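Local coordinates for pseudoazurin (Methylobacterium extorquens, PDB 1PMY), which binds a single copper ion and, as expected of a small blue copper protein, probably shuttles electrons between partner proteins in the periplasm, at residues A[42-47]-A[53-58]. Sequence-based numbering, arbitrary orientation.
Sequences VETIKG and ADYVKT
Glu43 and Lys57 face each other as a single antiparallel backbone bridge, CA to CA 4.4 Å, flanked by two backbone hydrogen bonds, Thr58 N to Val42 O and Thr44 N to Val56 O. Beyond them, threonine hydroxyls take over the role of carbonyls. Thr44 OG1 accepts a nearly straight bond (170°) from Val56 N at 2.8 Å, and Thr58 OG1 accepts a more bent one from Val42 N at 3.0 Å. A hydroxyl on a short branched side chain suits both places, because it lies close enough to its own backbone to stand in for a main-chain acceptor. Thr44 works twice: its CB packs in a CH-pi contact over one face of the Tyr55 ring, 3.9 Å from the centroid. With CG anti to the backbone N (chi1 178°) and the chain extended beyond it, Glu43 is long enough to carry its carboxylate to the rim of that ring, where OE2 accepts a very short bond of 2.5 Å from Tyr55 OH. Tyrosine thus offers both a face and a hydroxyl. The carboxylate plane stands 80° from the ring plane. Lys57 runs alongside, CG 3.7 Å from Glu43 OE1, but its NZ makes no salt bridge there. Were Glu43 an alanine, the Tyr55 hydroxyl would probably lose this acceptor and the ring be freer to swing off Thr44. Apolar valines suit their neighbours: Val42, about 8 Å from the copper, touches Phe76, and Val56 meets Val66. The loop thus pairs with edge strand 43-44, just past the copper ligand His40, in the cupredoxin beta-sandwich.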
ATOM      1  N   VAL A  42      -8.322   1.668   2.395  1.00  9.28           N
ATOM      2  CA  VAL A  42      -7.003   1.047   2.536  1.00  9.23           C
ATOM      3  C   VAL A  42      -7.153  -0.162   3.506  1.00  9.21           C
ATOM      4  O   VAL A  42      -7.791  -0.095   4.591  1.00  9.30           O
ATOM      5  CB  VAL A  42      -6.010   2.098   3.174  1.00  9.88           C
ATOM      6  CG1 VAL A  42      -4.604   1.439   3.113  1.00 10.73           C
ATOM      7  CG2 VAL A  42      -5.907   3.333   2.228  1.00 10.38           C
ATOM      8  N   GLU A  43      -6.585  -1.255   3.037  1.00  8.58           N
ATOM      9  CA  GLU A  43      -6.662  -2.486   3.896  1.00  7.52           C
ATOM     10  C   GLU A  43      -5.410  -3.280   3.676  1.00  7.18           C
ATOM     11  O   GLU A  43      -4.871  -3.402   2.526  1.00  7.20           O
ATOM     12  CB  GLU A  43      -7.909  -3.333   3.613  1.00  7.41           C
ATOM     13  CG  GLU A  43      -8.030  -4.623   4.420  1.00  7.73           C
ATOM     14  CD  GLU A  43      -9.315  -5.392   4.302  1.00  8.69           C
ATOM     15  OE1 GLU A  43     -10.179  -4.870   3.611  1.00  9.94           O
ATOM     16  OE2 GLU A  43      -9.494  -6.444   4.919  1.00  9.91           O
ATOM     17  N   THR A  44      -4.952  -3.836   4.776  1.00  6.88           N
ATOM     18  CA  THR A  44      -3.730  -4.712   4.681  1.00  6.86           C
ATOM     19  C   THR A  44      -4.031  -5.879   3.673  1.00  5.46           C
ATOM     20  O   THR A  44      -5.188  -6.385   3.671  1.00  7.49           O
ATOM     21  CB  THR A  44      -3.582  -5.393   6.110  1.00  7.43           C
ATOM     22  OG1 THR A  44      -3.328  -4.307   7.046  1.00  8.56           O
ATOM     23  CG2 THR A  44      -2.513  -6.506   6.200  1.00  7.94           C
ATOM     24  N   ILE A  45      -3.022  -6.269   2.936  1.00  5.45           N
ATOM     25  CA  ILE A  45      -3.154  -7.527   2.158  1.00  5.74           C
ATOM     26  C   ILE A  45      -2.421  -8.595   3.060  1.00  6.10           C
ATOM     27  O   ILE A  45      -1.226  -8.467   3.398  1.00  6.25           O
ATOM     28  CB  ILE A  45      -2.406  -7.446   0.817  1.00  6.16           C
ATOM     29  CG1 ILE A  45      -3.347  -6.605  -0.099  1.00  6.51           C
ATOM     30  CG2 ILE A  45      -2.365  -8.947   0.174  1.00  3.72           C
ATOM     31  CD1 ILE A  45      -2.521  -5.919  -1.222  1.00  6.75           C
ATOM     32  N   LYS A  46      -3.189  -9.543   3.592  1.00  8.45           N
ATOM     33  CA  LYS A  46      -2.569 -10.566   4.492  1.00 10.64           C
ATOM     34  C   LYS A  46      -1.403 -11.226   3.818  1.00  9.68           C
ATOM     35  O   LYS A  46      -1.421 -11.575   2.608  1.00 10.17           O
ATOM     36  CB  LYS A  46      -3.720 -11.576   4.778  1.00 13.15           C
ATOM     37  CG  LYS A  46      -3.203 -12.488   5.852  1.00 15.01           C
ATOM     38  CD  LYS A  46      -4.117 -13.314   6.689  1.00 16.95           C
ATOM     39  CE  LYS A  46      -3.561 -14.651   7.147  1.00 18.12           C
ATOM     40  NZ  LYS A  46      -3.400 -15.561   5.942  1.00 19.20           N
ATOM     41  N   GLY A  47      -0.294 -11.428   4.509  1.00  9.46           N
ATOM     42  CA  GLY A  47       0.925 -12.053   4.031  1.00  8.60           C
ATOM     43  C   GLY A  47       1.860 -10.954   3.487  1.00  9.38           C
ATOM     44  O   GLY A  47       3.016 -11.303   3.144  1.00 10.05           O
ATOM     45  N   ALA A  53       2.918  -6.086  13.046  1.00 17.82           N
ATOM     46  CA  ALA A  53       2.178  -4.903  12.556  1.00 17.14           C
ATOM     47  C   ALA A  53       0.668  -5.129  12.757  1.00 17.47           C
ATOM     48  O   ALA A  53       0.122  -6.265  12.602  1.00 17.00           O
ATOM     49  CB  ALA A  53       2.567  -4.618  11.137  1.00 17.13           C
ATOM     50  N   ASP A  54      -0.039  -4.076  13.124  1.00 17.37           N
ATOM     51  CA  ASP A  54      -1.516  -4.135  13.319  1.00 17.66           C
ATOM     52  C   ASP A  54      -2.185  -4.185  11.904  1.00 16.87           C
ATOM     53  O   ASP A  54      -1.707  -3.576  10.968  1.00 16.98           O
ATOM     54  CB  ASP A  54      -2.004  -2.835  13.938  1.00 19.05           C
ATOM     55  CG  ASP A  54      -1.392  -2.359  15.251  1.00 20.28           C
ATOM     56  OD1 ASP A  54      -1.326  -3.130  16.180  1.00 20.83           O
ATOM     57  OD2 ASP A  54      -1.096  -1.115  15.268  1.00 21.60           O
ATOM     58  N   TYR A  55      -3.326  -4.860  11.881  1.00 16.08           N
ATOM     59  CA  TYR A  55      -4.078  -5.006  10.592  1.00 15.52           C
ATOM     60  C   TYR A  55      -4.822  -3.661  10.429  1.00 15.11           C
ATOM     61  O   TYR A  55      -5.361  -3.149  11.425  1.00 15.18           O
ATOM     62  CB  TYR A  55      -5.112  -6.162  10.821  1.00 15.74           C
ATOM     63  CG  TYR A  55      -5.783  -6.580   9.518  1.00 15.42           C
ATOM     64  CD1 TYR A  55      -5.162  -7.485   8.663  1.00 15.19           C
ATOM     65  CD2 TYR A  55      -6.982  -5.977   9.115  1.00 15.44           C
ATOM     66  CE1 TYR A  55      -5.794  -7.853   7.467  1.00 14.96           C
ATOM     67  CE2 TYR A  55      -7.616  -6.341   7.916  1.00 15.09           C
ATOM     68  CZ  TYR A  55      -6.979  -7.240   7.074  1.00 14.86           C
ATOM     69  OH  TYR A  55      -7.524  -7.638   5.873  1.00 13.64           O
ATOM     70  N   VAL A  56      -4.764  -3.165   9.204  1.00 14.06           N
ATOM     71  CA  VAL A  56      -5.418  -1.885   8.868  1.00 13.06           C
ATOM     72  C   VAL A  56      -6.630  -2.163   7.972  1.00 12.50           C
ATOM     73  O   VAL A  56      -6.502  -2.981   7.031  1.00 10.97           O
ATOM     74  CB  VAL A  56      -4.377  -1.014   8.085  1.00 13.71           C
ATOM     75  CG1 VAL A  56      -4.977   0.283   7.538  1.00 14.14           C
ATOM     76  CG2 VAL A  56      -3.136  -0.801   8.921  1.00 14.20           C
ATOM     77  N   LYS A  57      -7.726  -1.511   8.309  1.00 11.75           N
ATOM     78  CA  LYS A  57      -8.938  -1.608   7.523  1.00 12.19           C
ATOM     79  C   LYS A  57      -9.719  -0.294   7.823  1.00 11.49           C
ATOM     80  O   LYS A  57     -10.393  -0.149   8.796  1.00 11.65           O
ATOM     81  CB  LYS A  57      -9.874  -2.778   7.819  1.00 13.43           C
ATOM     82  CG  LYS A  57     -10.842  -2.849   6.651  1.00 14.73           C
ATOM     83  CD  LYS A  57     -12.209  -3.220   6.770  1.00 17.63           C
ATOM     84  CE  LYS A  57     -12.775  -4.330   7.551  1.00 18.60           C
ATOM     85  NZ  LYS A  57     -14.009  -3.830   8.313  1.00 20.07           N
ATOM     86  N   THR A  58      -9.617   0.602   6.840  1.00 10.25           N
ATOM     87  CA  THR A  58     -10.211   1.919   6.936  1.00  8.77           C
ATOM     88  C   THR A  58     -11.619   1.940   6.350  1.00  7.80           C
ATOM     89  O   THR A  58     -11.988   1.045   5.639  1.00  8.30           O
ATOM     90  CB  THR A  58      -9.264   3.080   6.387  1.00  8.70           C
ATOM     91  OG1 THR A  58      -9.103   2.973   4.929  1.00  8.73           O
ATOM     92  CG2 THR A  58      -7.862   2.912   7.067  1.00  8.71           C
TER